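Local coordinates for protein botulinum neurotoxin type G (Clostridium botulinum, PDB 3MPP) that attaches the neurotoxin to the nerve-cell surface through its receptor-binding domain, preparing delivery of the metalloprotease light chain into the host cytosol, at residues V322-N327 with F397-W402; K354-T359 with L416-Q421; Q364-C367 with K372-G375. The protein carries 4 engineered substitutions. All blocks are in the same frame, centred on the assembly; numbering follows the deposited sequence. Where two conformers were deposited one is given.

Contact 1: V322-N327 with F397-W402; sequences VYVLVN and FCISQW
I399 and V324 meet branch against branch, each side chain crossing the other at about a right angle. From CB, I399 divides: its CG2 methyl approaches V324 CG1 at 4.2 Å, while the longer arm runs through CG1 to CD1, which rests against V324 CG2 at 4.0 Å. That arm is stretched out, with CG1 anti to the backbone N (chi1 -177°) and CD1 continuing the line, and this carries its tip across to the strand 320-325. Two residues earlier on each strand, V322 CG2 comes to the edge of the F397 ring, close to its plane, 4.3 Å from CE2. F377 touches both V322 and F397, and F374 lies on I399, so the strand 373-382 helps enclose these groups. Just beyond the apolar part, S400 OG accepts the backbone N-H of W402 at 3.0 Å, forming an ST turn at the head of the proposed ganglioside-binding motif, to which S400, Q401 and W402 belong. Across the two segments the contact is apolar and buried, consistent with methyl and ring carbons packing by dispersion, while backbone hydrogen bonds to other strands, such as V324 with Y347, hold the strands in the sheet.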
ATOM      1  N   VAL A 322     -15.501  18.245   9.871  1.00 20.69           N
ATOM      2  CA  VAL A 322     -15.204  17.765  11.206  1.00 19.27           C
ATOM      3  C   VAL A 322     -14.810  18.934  12.100  1.00 23.61           C
ATOM      4  O   VAL A 322     -13.928  19.711  11.744  1.00 22.48           O
ATOM      5  CB  VAL A 322     -14.060  16.725  11.184  1.00 22.63           C
ATOM      6  CG1 VAL A 322     -13.733  16.277  12.595  1.00 21.31           C
ATOM      7  CG2 VAL A 322     -14.436  15.504  10.289  1.00 20.56           C
ATOM      8  N   TYR A 323     -15.466  19.054  13.255  1.00 19.74           N
ATOM      9  CA  TYR A 323     -15.123  20.095  14.230  1.00 23.14           C
ATOM     10  C   TYR A 323     -14.719  19.536  15.589  1.00 22.78           C
ATOM     11  O   TYR A 323     -15.263  18.535  16.063  1.00 23.40           O
ATOM     12  CB  TYR A 323     -16.263  21.111  14.412  1.00 23.54           C
ATOM     13  CG  TYR A 323     -16.500  21.996  13.208  1.00 28.36           C
ATOM     14  CD1 TYR A 323     -15.874  23.227  13.087  1.00 26.52           C
ATOM     15  CD2 TYR A 323     -17.347  21.585  12.184  1.00 25.22           C
ATOM     16  CE1 TYR A 323     -16.098  24.043  11.985  1.00 27.99           C
ATOM     17  CE2 TYR A 323     -17.568  22.379  11.076  1.00 26.69           C
ATOM     18  CZ  TYR A 323     -16.945  23.606  10.981  1.00 29.76           C
ATOM     19  OH  TYR A 323     -17.165  24.371   9.867  1.00 27.86           O
ATOM     20  N   VAL A 324     -13.771  20.212  16.217  1.00 24.48           N
ATOM     21  CA  VAL A 324     -13.355  19.883  17.561  1.00 21.07           C
ATOM     22  C   VAL A 324     -13.982  20.853  18.569  1.00 26.12           C
ATOM     23  O   VAL A 324     -13.930  22.069  18.382  1.00 21.95           O
ATOM     24  CB  VAL A 324     -11.827  19.939  17.664  1.00 25.59           C
ATOM     25  CG1 VAL A 324     -11.380  19.849  19.132  1.00 26.00           C
ATOM     26  CG2 VAL A 324     -11.223  18.810  16.845  1.00 23.68           C
ATOM     27  N   LEU A 325     -14.568  20.320  19.636  1.00 23.58           N
ATOM     28  CA  LEU A 325     -15.100  21.184  20.685  1.00 23.10           C
ATOM     29  C   LEU A 325     -13.935  21.763  21.483  1.00 28.16           C
ATOM     30  O   LEU A 325     -13.283  21.050  22.230  1.00 34.93           O
ATOM     31  CB  LEU A 325     -16.056  20.399  21.585  1.00 28.35           C
ATOM     32  CG  LEU A 325     -17.509  20.405  21.104  1.00 44.87           C
ATOM     33  CD1 LEU A 325     -17.651  19.621  19.814  1.00 49.10           C
ATOM     34  CD2 LEU A 325     -18.452  19.863  22.176  1.00 53.66           C
ATOM     35  N   VAL A 326     -13.669  23.053  21.324  1.00 29.84           N
ATOM     36  CA  VAL A 326     -12.467  23.646  21.916  1.00 38.11           C
ATOM     37  C   VAL A 326     -12.537  23.927  23.412  1.00 37.30           C
ATOM     38  O   VAL A 326     -11.508  23.972  24.077  1.00 45.89           O
ATOM     39  CB  VAL A 326     -12.042  24.941  21.197  1.00 46.20           C
ATOM     40  CG1 VAL A 326     -11.421  24.607  19.860  1.00 49.03           C
ATOM     41  CG2 VAL A 326     -13.220  25.872  21.034  1.00 51.11           C
ATOM     42  N   ASN A 327     -13.741  24.103  23.941  1.00 29.91           N
ATOM     43  CA  ASN A 327     -13.902  24.449  25.346  1.00 38.03           C
ATOM     44  C   ASN A 327     -14.335  23.266  26.203  1.00 48.08           C
ATOM     45  O   ASN A 327     -15.018  23.440  27.207  1.00 53.65           O
ATOM     46  CB  ASN A 327     -14.897  25.604  25.517  1.00 49.08           C
ATOM     47  CG  ASN A 327     -14.362  26.923  24.973  1.00 53.53           C
ATOM     48  OD1 ASN A 327     -15.115  27.738  24.436  1.00 37.13           O
ATOM     49  ND2 ASN A 327     -13.054  27.134  25.107  1.00 51.51           N
ATOM     50  N   PHE A 397     -16.312   8.298  17.076  1.00 24.95           N
ATOM     51  CA  PHE A 397     -15.248   9.095  16.461  1.00 22.04           C
ATOM     52  C   PHE A 397     -15.003  10.273  17.403  1.00 23.29           C
ATOM     53  O   PHE A 397     -15.902  11.072  17.636  1.00 24.39           O
ATOM     54  CB  PHE A 397     -15.784   9.586  15.104  1.00 22.34           C
ATOM     55  CG  PHE A 397     -14.745  10.202  14.173  1.00 23.38           C
ATOM     56  CD1 PHE A 397     -13.414   9.796  14.183  1.00 22.35           C
ATOM     57  CD2 PHE A 397     -15.148  11.158  13.229  1.00 18.72           C
ATOM     58  CE1 PHE A 397     -12.484  10.363  13.288  1.00 19.56           C
ATOM     59  CE2 PHE A 397     -14.236  11.722  12.335  1.00 20.90           C
ATOM     60  CZ  PHE A 397     -12.905  11.316  12.359  1.00 23.06           C
ATOM     61  N   CYS A 398     -13.800  10.372  17.972  1.00 20.64           N
ATOM     62  CA  CYS A 398     -13.554  11.371  19.001  1.00 20.28           C
ATOM     63  C   CYS A 398     -12.154  11.949  18.871  1.00 23.54           C
ATOM     64  O   CYS A 398     -11.361  11.495  18.050  1.00 25.03           O
ATOM     65  CB  CYS A 398     -13.703  10.744  20.402  1.00 24.51           C
ATOM     66  SG  CYS A 398     -12.356   9.608  20.818  1.00 27.22           S
ATOM     67  N   ILE A 399     -11.868  12.960  19.683  1.00 20.48           N
ATOM     68  CA  ILE A 399     -10.501  13.426  19.886  1.00 20.74           C
ATOM     69  C   ILE A 399     -10.172  13.196  21.358  1.00 27.48           C
ATOM     70  O   ILE A 399     -11.031  13.429  22.220  1.00 22.67           O
ATOM     71  CB  ILE A 399     -10.334  14.915  19.473  1.00 20.79           C
ATOM     72  CG1 ILE A 399      -8.871  15.365  19.622  1.00 26.87           C
ATOM     73  CG2 ILE A 399     -11.273  15.819  20.264  1.00 25.54           C
ATOM     74  CD1 ILE A 399      -8.539  16.681  18.893  1.00 19.81           C
ATOM     75  N   SER A 400      -8.963  12.702  21.653  1.00 21.13           N
ATOM     76  CA  SER A 400      -8.600  12.393  23.037  1.00 21.72           C
ATOM     77  C   SER A 400      -7.141  12.705  23.384  1.00 25.85           C
ATOM     78  O   SER A 400      -6.238  12.455  22.589  1.00 22.68           O
ATOM     79  CB  SER A 400      -8.899  10.920  23.333  1.00 17.98           C
ATOM     80  OG  SER A 400      -8.573  10.603  24.665  1.00 26.00           O
ATOM     81  N   GLN A 401      -6.929  13.276  24.568  1.00 21.86           N
ATOM     82  CA  GLN A 401      -5.595  13.461  25.121  1.00 26.38           C
ATOM     83  C   GLN A 401      -4.947  12.133  25.539  1.00 22.38           C
ATOM     84  O   GLN A 401      -3.751  12.085  25.797  1.00 25.11           O
ATOM     85  CB  GLN A 401      -5.662  14.365  26.361  1.00 31.77           C
ATOM     86  CG  GLN A 401      -6.455  15.635  26.178  1.00 40.99           C
ATOM     87  CD  GLN A 401      -5.632  16.773  25.609  1.00 48.56           C
ATOM     88  OE1 GLN A 401      -5.776  17.924  26.025  1.00 52.84           O
ATOM     89  NE2 GLN A 401      -4.766  16.461  24.651  1.00 47.62           N
ATOM     90  N   TRP A 402      -5.746  11.070  25.640  1.00 19.71           N
ATOM     91  CA  TRP A 402      -5.233   9.752  26.030  1.00 20.12           C
ATOM     92  C   TRP A 402      -4.138   9.282  25.075  1.00 24.07           C
ATOM     93  O   TRP A 402      -3.162   8.644  25.485  1.00 23.10           O
ATOM     94  CB  TRP A 402      -6.386   8.744  26.062  1.00 22.26           C
ATOM     95  CG  TRP A 402      -5.998   7.287  25.946  1.00 25.17           C
ATOM     96  CD1 TRP A 402      -6.208   6.473  24.873  1.00 28.68           C
ATOM     97  CD2 TRP A 402      -5.351   6.473  26.943  1.00 22.99           C
ATOM     98  NE1 TRP A 402      -5.734   5.211  25.132  1.00 22.87           N
ATOM     99  CE2 TRP A 402      -5.202   5.186  26.396  1.00 26.38           C
ATOM    100  CE3 TRP A 402      -4.890   6.711  28.243  1.00 22.25           C
ATOM    101  CZ2 TRP A 402      -4.609   4.135  27.103  1.00 30.48           C
ATOM    102  CZ3 TRP A 402      -4.293   5.662  28.940  1.00 22.15           C
ATOM    103  CH2 TRP A 402      -4.168   4.397  28.374  1.00 25.77           C
TER

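Contact 2: K354-T359 with L416-Q421; sequences KYYEKT and LGCNWQ
Y356 and N419 reach for each other from opposite directions, and their flat groups meet at a steep angle, ring and amide planes standing 68° apart. Y356 OH donates a hydrogen bond to N419 OD1 over 2.8 Å, arriving in the carbonyl plane on a lone pair of the oxygen. Seen from the tyrosine, the amide lies at the ring edge, with N419 OD1 also 3.4 Å from Y356 CE1. The same OD1 accepts a second hydrogen bond, from Q364 NE2, so two donors grip this buried oxygen and probably help fix the rotation of the amide. C418 SG sits 3.4 Å from Y356 OH, adding a contact beside the hydroxyl.

E357 and N419 likewise approach from opposite directions, the carboxylate turned 58° from the amide plane. Although E357 OE2 comes within 3.2 Å of N419 ND2, the angle is poor for a hydrogen bond. Q245 links the two less directly: its NE2 donates to E357 OE1, while its OE1 takes a weak bond from N419 ND2. The E357 chain is extended beyond CG, which carries its carboxylate across to the asparagine.

N419 closes a type I beta turn that begins at L416, whose O accepts the N419 N-H at 3.0 Å. The arrangement thus pins the loop between strands 346-353 and 364-368 to a beta turn leading into strand 420-423 of the trefoil subdomain, with the C418 side chain about 7 Å from that of W402 at the inferred ganglioside-binding site.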
ATOM      1  N   LYS A 354       2.714  11.765  11.102  1.00 21.52           N
ATOM      2  CA  LYS A 354       3.177  10.383  11.137  1.00 28.60           C
ATOM      3  C   LYS A 354       4.238  10.261  12.229  1.00 29.81           C
ATOM      4  O   LYS A 354       5.440  10.362  11.964  1.00 30.54           O
ATOM      5  CB  LYS A 354       3.759   9.962   9.784  1.00 30.47           C
ATOM      6  CG  LYS A 354       3.575   8.495   9.507  1.00 42.41           C
ATOM      7  CD  LYS A 354       4.542   7.992   8.448  1.00 53.06           C
ATOM      8  CE  LYS A 354       4.283   8.615   7.103  1.00 52.10           C
ATOM      9  NZ  LYS A 354       5.048   7.882   6.054  1.00 59.97           N
ATOM     10  N   TYR A 355       3.787  10.060  13.461  1.00 30.63           N
ATOM     11  CA  TYR A 355       4.680  10.063  14.619  1.00 33.56           C
ATOM     12  C   TYR A 355       5.551   8.814  14.777  1.00 24.77           C
ATOM     13  O   TYR A 355       6.560   8.839  15.488  1.00 30.78           O
ATOM     14  CB  TYR A 355       3.865  10.246  15.906  1.00 26.78           C
ATOM     15  CG  TYR A 355       3.272  11.614  16.081  1.00 28.61           C
ATOM     16  CD1 TYR A 355       4.084  12.734  16.241  1.00 37.22           C
ATOM     17  CD2 TYR A 355       1.900  11.786  16.118  1.00 23.63           C
ATOM     18  CE1 TYR A 355       3.533  13.984  16.419  1.00 37.90           C
ATOM     19  CE2 TYR A 355       1.341  13.023  16.300  1.00 28.23           C
ATOM     20  CZ  TYR A 355       2.154  14.113  16.451  1.00 32.57           C
ATOM     21  OH  TYR A 355       1.574  15.329  16.627  1.00 29.11           O
ATOM     22  N   TYR A 356       5.152   7.712  14.153  1.00 27.42           N
ATOM     23  CA  TYR A 356       5.843   6.438  14.359  1.00 31.08           C
ATOM     24  C   TYR A 356       5.336   5.448  13.326  1.00 31.45           C
ATOM     25  O   TYR A 356       4.478   5.792  12.515  1.00 31.65           O
ATOM     26  CB  TYR A 356       5.576   5.922  15.773  1.00 29.57           C
ATOM     27  CG  TYR A 356       4.123   6.109  16.154  1.00 29.51           C
ATOM     28  CD1 TYR A 356       3.147   5.293  15.615  1.00 30.20           C
ATOM     29  CD2 TYR A 356       3.729   7.118  17.031  1.00 33.38           C
ATOM     30  CE1 TYR A 356       1.806   5.459  15.933  1.00 37.39           C
ATOM     31  CE2 TYR A 356       2.374   7.301  17.358  1.00 35.03           C
ATOM     32  CZ  TYR A 356       1.426   6.462  16.800  1.00 40.36           C
ATOM     33  OH  TYR A 356       0.090   6.608  17.101  1.00 36.89           O
ATOM     34  N   GLU A 357       5.838   4.216  13.382  1.00 33.66           N
ATOM     35  CA  GLU A 357       5.603   3.207  12.340  1.00 34.98           C
ATOM     36  C   GLU A 357       5.662   3.824  10.936  1.00 32.53           C
ATOM     37  O   GLU A 357       4.765   3.646  10.123  1.00 30.72           O
ATOM     38  CB  GLU A 357       4.304   2.404  12.577  1.00 32.66           C
ATOM     39  CG  GLU A 357       2.994   3.201  12.571  1.00 34.79           C
ATOM     40  CD  GLU A 357       1.762   2.315  12.761  1.00 38.64           C
ATOM     41  OE1 GLU A 357       1.879   1.071  12.661  1.00 33.51           O
ATOM     42  OE2 GLU A 357       0.667   2.861  13.011  1.00 32.75           O
ATOM     43  N   LYS A 358       6.758   4.523  10.662  1.00 35.31           N
ATOM     44  CA  LYS A 358       6.857   5.402   9.498  1.00 38.63           C
ATOM     45  C   LYS A 358       6.947   4.700   8.137  1.00 32.06           C
ATOM     46  O   LYS A 358       6.843   5.349   7.099  1.00 36.83           O
ATOM     47  CB  LYS A 358       8.015   6.388   9.684  1.00 38.28           C
ATOM     48  CG  LYS A 358       7.737   7.413  10.779  1.00 36.91           C
ATOM     49  CD  LYS A 358       8.989   8.227  11.123  1.00 37.79           C
ATOM     50  CE  LYS A 358       8.707   9.191  12.271  1.00 43.03           C
ATOM     51  NZ  LYS A 358       9.721  10.285  12.359  1.00 48.74           N
ATOM     52  N   THR A 359       7.121   3.383   8.142  1.00 32.72           N
ATOM     53  CA  THR A 359       7.116   2.615   6.902  1.00 35.68           C
ATOM     54  C   THR A 359       5.715   2.127   6.550  1.00 33.30           C
ATOM     55  O   THR A 359       5.496   1.582   5.471  1.00 29.62           O
ATOM     56  CB  THR A 359       8.046   1.407   6.983  1.00 39.80           C
ATOM     57  OG1 THR A 359       7.512   0.451   7.910  1.00 40.23           O
ATOM     58  CG2 THR A 359       9.430   1.849   7.443  1.00 36.31           C
ATOM     59  N   LEU A 416      -3.400   1.584  19.257  1.00 22.32           N
ATOM     60  CA  LEU A 416      -3.474   1.745  17.803  1.00 24.15           C
ATOM     61  C   LEU A 416      -4.734   2.476  17.344  1.00 23.98           C
ATOM     62  O   LEU A 416      -4.877   2.758  16.163  1.00 19.81           O
ATOM     63  CB  LEU A 416      -3.392   0.372  17.110  1.00 28.22           C
ATOM     64  CG  LEU A 416      -2.166  -0.488  17.450  1.00 29.37           C
ATOM     65  CD1 LEU A 416      -2.239  -1.872  16.785  1.00 37.25           C
ATOM     66  CD2 LEU A 416      -0.856   0.243  17.079  1.00 25.57           C
ATOM     67  N   GLY A 417      -5.641   2.771  18.276  1.00 21.37           N
ATOM     68  CA  GLY A 417      -6.886   3.460  17.937  1.00 21.35           C
ATOM     69  C   GLY A 417      -6.781   4.865  17.333  1.00 26.01           C
ATOM     70  O   GLY A 417      -7.766   5.404  16.825  1.00 21.25           O
ATOM     71  N   CYS A 418      -5.610   5.486  17.423  1.00 22.54           N
ATOM     72  CA  CYS A 418      -5.415   6.805  16.831  1.00 17.18           C
ATOM     73  C   CYS A 418      -4.689   6.703  15.501  1.00 16.30           C
ATOM     74  O   CYS A 418      -4.216   7.706  14.978  1.00 19.30           O
ATOM     75  CB  CYS A 418      -4.603   7.725  17.759  1.00 18.09           C
ATOM     76  SG  CYS A 418      -3.073   6.968  18.399  1.00 25.38           S
ATOM     77  N   ASN A 419      -4.611   5.502  14.945  1.00 18.25           N
ATOM     78  CA  ASN A 419      -3.927   5.347  13.656  1.00 18.49           C
ATOM     79  C   ASN A 419      -4.943   5.097  12.569  1.00 21.15           C
ATOM     80  O   ASN A 419      -5.729   4.158  12.664  1.00 18.83           O
ATOM     81  CB  ASN A 419      -2.913   4.206  13.705  1.00 17.60           C
ATOM     82  CG  ASN A 419      -1.849   4.434  14.749  1.00 25.29           C
ATOM     83  OD1 ASN A 419      -1.431   5.569  14.970  1.00 25.26           O
ATOM     84  ND2 ASN A 419      -1.408   3.360  15.404  1.00 24.21           N
ATOM     85  N   TRP A 420      -4.897   5.927  11.529  1.00 15.84           N
ATOM     86  CA  TRP A 420      -5.897   5.902  10.474  1.00 15.59           C
ATOM     87  C   TRP A 420      -5.276   5.695   9.107  1.00 21.31           C
ATOM     88  O   TRP A 420      -4.102   6.028   8.892  1.00 20.91           O
ATOM     89  CB  TRP A 420      -6.639   7.246  10.454  1.00 19.64           C
ATOM     90  CG  TRP A 420      -7.328   7.611  11.766  1.00 22.04           C
ATOM     91  CD1 TRP A 420      -6.812   8.375  12.785  1.00 21.32           C
ATOM     92  CD2 TRP A 420      -8.659   7.233  12.184  1.00 23.62           C
ATOM     93  NE1 TRP A 420      -7.744   8.488  13.812  1.00 19.69           N
ATOM     94  CE2 TRP A 420      -8.880   7.807  13.464  1.00 21.47           C
ATOM     95  CE3 TRP A 420      -9.676   6.468  11.605  1.00 19.53           C
ATOM     96  CZ2 TRP A 420     -10.084   7.642  14.166  1.00 19.36           C
ATOM     97  CZ3 TRP A 420     -10.875   6.305  12.307  1.00 21.77           C
ATOM     98  CH2 TRP A 420     -11.058   6.881  13.579  1.00 17.28           C
ATOM     99  N   GLN A 421      -6.070   5.151   8.186  1.00 18.50           N
ATOM    100  CA  GLN A 421      -5.709   5.169   6.773  1.00 16.07           C
ATOM    101  C   GLN A 421      -6.882   5.669   5.950  1.00 21.43           C
ATOM    102  O   GLN A 421      -8.050   5.463   6.306  1.00 19.77           O
ATOM    103  CB  GLN A 421      -5.283   3.772   6.301  1.00 12.71           C
ATOM    104  CG  GLN A 421      -4.050   3.231   7.049  1.00 19.46           C
ATOM    105  CD  GLN A 421      -3.622   1.873   6.544  1.00 26.03           C
ATOM    106  OE1 GLN A 421      -3.701   1.592   5.348  1.00 26.04           O
ATOM    107  NE2 GLN A 421      -3.152   1.022   7.454  1.00 24.08           N
TER

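Contact 3: Q364-C367 with K372-G375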
ATOM      1  N   GLN A 364      -1.765   9.923  11.877  1.00 18.83           N
ATOM      2  CA  GLN A 364      -2.521  10.389  13.039  1.00 17.92           C
ATOM      3  C   GLN A 364      -3.086  11.764  12.722  1.00 24.90           C
ATOM      4  O   GLN A 364      -2.550  12.472  11.868  1.00 23.20           O
ATOM      5  CB  GLN A 364      -1.609  10.500  14.271  1.00 18.65           C
ATOM      6  CG  GLN A 364      -0.967   9.172  14.718  1.00 17.16           C
ATOM      7  CD  GLN A 364       0.225   8.758  13.863  1.00 24.41           C
ATOM      8  OE1 GLN A 364       1.066   9.587  13.483  1.00 28.82           O
ATOM      9  NE2 GLN A 364       0.309   7.464  13.568  1.00 20.96           N
ATOM     10  N   ILE A 365      -4.163  12.148  13.402  1.00 19.63           N
ATOM     11  CA  ILE A 365      -4.762  13.465  13.163  1.00 19.03           C
ATOM     12  C   ILE A 365      -4.788  14.242  14.469  1.00 25.04           C
ATOM     13  O   ILE A 365      -5.413  13.812  15.430  1.00 23.57           O
ATOM     14  CB  ILE A 365      -6.188  13.351  12.581  1.00 20.07           C
ATOM     15  CG1 ILE A 365      -6.177  12.462  11.339  1.00 21.50           C
ATOM     16  CG2 ILE A 365      -6.756  14.751  12.262  1.00 20.18           C
ATOM     17  CD1 ILE A 365      -7.463  11.705  11.077  1.00 25.79           C
ATOM     18  N   LEU A 366      -4.091  15.378  14.479  1.00 23.32           N
ATOM     19  CA  LEU A 366      -3.896  16.207  15.649  1.00 23.27           C
ATOM     20  C   LEU A 366      -4.722  17.491  15.533  1.00 29.91           C
ATOM     21  O   LEU A 366      -4.955  17.991  14.438  1.00 23.98           O
ATOM     22  CB  LEU A 366      -2.399  16.557  15.763  1.00 24.56           C
ATOM     23  CG  LEU A 366      -1.944  17.674  16.708  1.00 27.04           C
ATOM     24  CD1 LEU A 366      -2.161  17.300  18.159  1.00 24.36           C
ATOM     25  CD2 LEU A 366      -0.474  18.055  16.476  1.00 33.39           C
ATOM     26  N   CYS A 367      -5.183  18.008  16.665  1.00 28.00           N
ATOM     27  CA  CYS A 367      -5.736  19.355  16.710  1.00 23.65           C
ATOM     28  C   CYS A 367      -5.104  20.140  17.850  1.00 25.92           C
ATOM     29  O   CYS A 367      -5.112  19.691  19.005  1.00 23.18           O
ATOM     30  CB  CYS A 367      -7.256  19.340  16.871  1.00 23.82           C
ATOM     31  SG  CYS A 367      -8.025  20.983  16.735  1.00 28.47           S
ATOM     32  N   LYS A 372      -2.430  25.204  23.099  1.00 59.42           N
ATOM     33  CA  LYS A 372      -3.388  24.259  23.648  1.00 53.01           C
ATOM     34  C   LYS A 372      -3.514  23.054  22.708  1.00 40.91           C
ATOM     35  O   LYS A 372      -3.903  23.203  21.550  1.00 38.98           O
ATOM     36  CB  LYS A 372      -4.748  24.939  23.824  1.00 58.60           C
ATOM     37  CG  LYS A 372      -5.550  24.468  25.036  1.00 70.28           C
ATOM     38  CD  LYS A 372      -5.951  23.001  24.930  1.00 73.04           C
ATOM     39  CE  LYS A 372      -6.746  22.550  26.155  1.00 74.18           C
ATOM     40  NZ  LYS A 372      -7.276  21.157  26.015  1.00 68.86           N
ATOM     41  N   THR A 373      -3.190  21.870  23.218  0.51 39.07           N
ATOM     42  CA  THR A 373      -3.305  20.639  22.449  0.51 36.60           C
ATOM     43  C   THR A 373      -4.613  19.953  22.832  0.51 37.82           C
ATOM     44  O   THR A 373      -4.890  19.760  24.013  0.51 38.13           O
ATOM     45  CB  THR A 373      -2.118  19.681  22.731  0.51 44.79           C
ATOM     46  OG1 THR A 373      -0.878  20.357  22.483  0.51 41.67           O
ATOM     47  CG2 THR A 373      -2.201  18.445  21.845  0.51 44.19           C
ATOM     48  N   PHE A 374      -5.423  19.594  21.842  1.00 31.97           N
ATOM     49  CA  PHE A 374      -6.713  18.967  22.127  1.00 36.04           C
ATOM     50  C   PHE A 374      -6.662  17.438  22.076  1.00 35.24           C
ATOM     51  O   PHE A 374      -7.578  16.767  22.542  1.00 35.61           O
ATOM     52  CB  PHE A 374      -7.816  19.536  21.219  1.00 33.42           C
ATOM     53  CG  PHE A 374      -8.017  21.014  21.386  1.00 43.12           C
ATOM     54  CD1 PHE A 374      -8.567  21.523  22.552  1.00 40.35           C
ATOM     55  CD2 PHE A 374      -7.631  21.896  20.394  1.00 38.96           C
ATOM     56  CE1 PHE A 374      -8.732  22.882  22.721  1.00 36.84           C
ATOM     57  CE2 PHE A 374      -7.800  23.262  20.558  1.00 47.67           C
ATOM     58  CZ  PHE A 374      -8.352  23.754  21.724  1.00 42.55           C
ATOM     59  N   GLY A 375      -5.583  16.898  21.517  1.00 26.38           N
ATOM     60  CA  GLY A 375      -5.406  15.460  21.425  1.00 27.04           C
ATOM     61  C   GLY A 375      -5.351  14.944  19.996  1.00 24.22           C
ATOM     62  O   GLY A 375      -5.234  15.730  19.058  1.00 22.18           O
TER
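Backbone hydrogen bonds tie C367 to two successive residues of the facing strand. F374 N donates to C367 O over 2.9 Å, nearly straight at 161°; the return bond, from C367 N to G375 O, is weak at 3.3 Å. The short strand axes run antiparallel, at 144°. G375 has a positive phi and a nearly extended psi, backbone angles at which a CB would be jammed against the carbonyl O of F374, and this by itself calls for glycine.

These residues lie at the turn end of the hairpin made by strands 364-368 and 373-382, part of the beta-trefoil C-terminal receptor-binding subdomain. Near its turn, T373 OG1 is hydrogen-bonded to E368 OE2.

Apolar and sulfur contacts fall into two groups. With SG anti to its backbone N (chi1 -173°), C367 brings the sulfur 3.8 Å from F374 CD2. Relative to the ring as a whole it lies obliquely, 5.0 Å from the centroid, in a Cys sulfur-aromatic contact; C367 also packs on I399. The second group centres on L366, where CD1 touches T373 CG2 at 3.9 Å, the two side chains crossing at about a right angle. The same L366 methyl also lies 3.6 Å from G375 O, beside the carbonyl that receives the weaker backbone bond.

In the fold
All three contacts draw on one antiparallel sheet of the C-terminal receptor-binding subdomain, yet their chemistry differs with the elements they join. Contacts 1 and 3 are buried and adjacent, their centres about 8 Å apart: contact 1 brings strands together through side chains alone, whereas contact 3 is a hairpin joined through its backbone as well. Contact 2 is only partly buried, links a loop to a turn, and relies on polar groups. Q364 bridges contacts 2 and 3 through its side-chain amide. Contact 2 meets contact 1 where the W420 and F397 rings pack, planes at about 75°, while strands 373-382 and 394-400 pair directly between contacts 3 and 1.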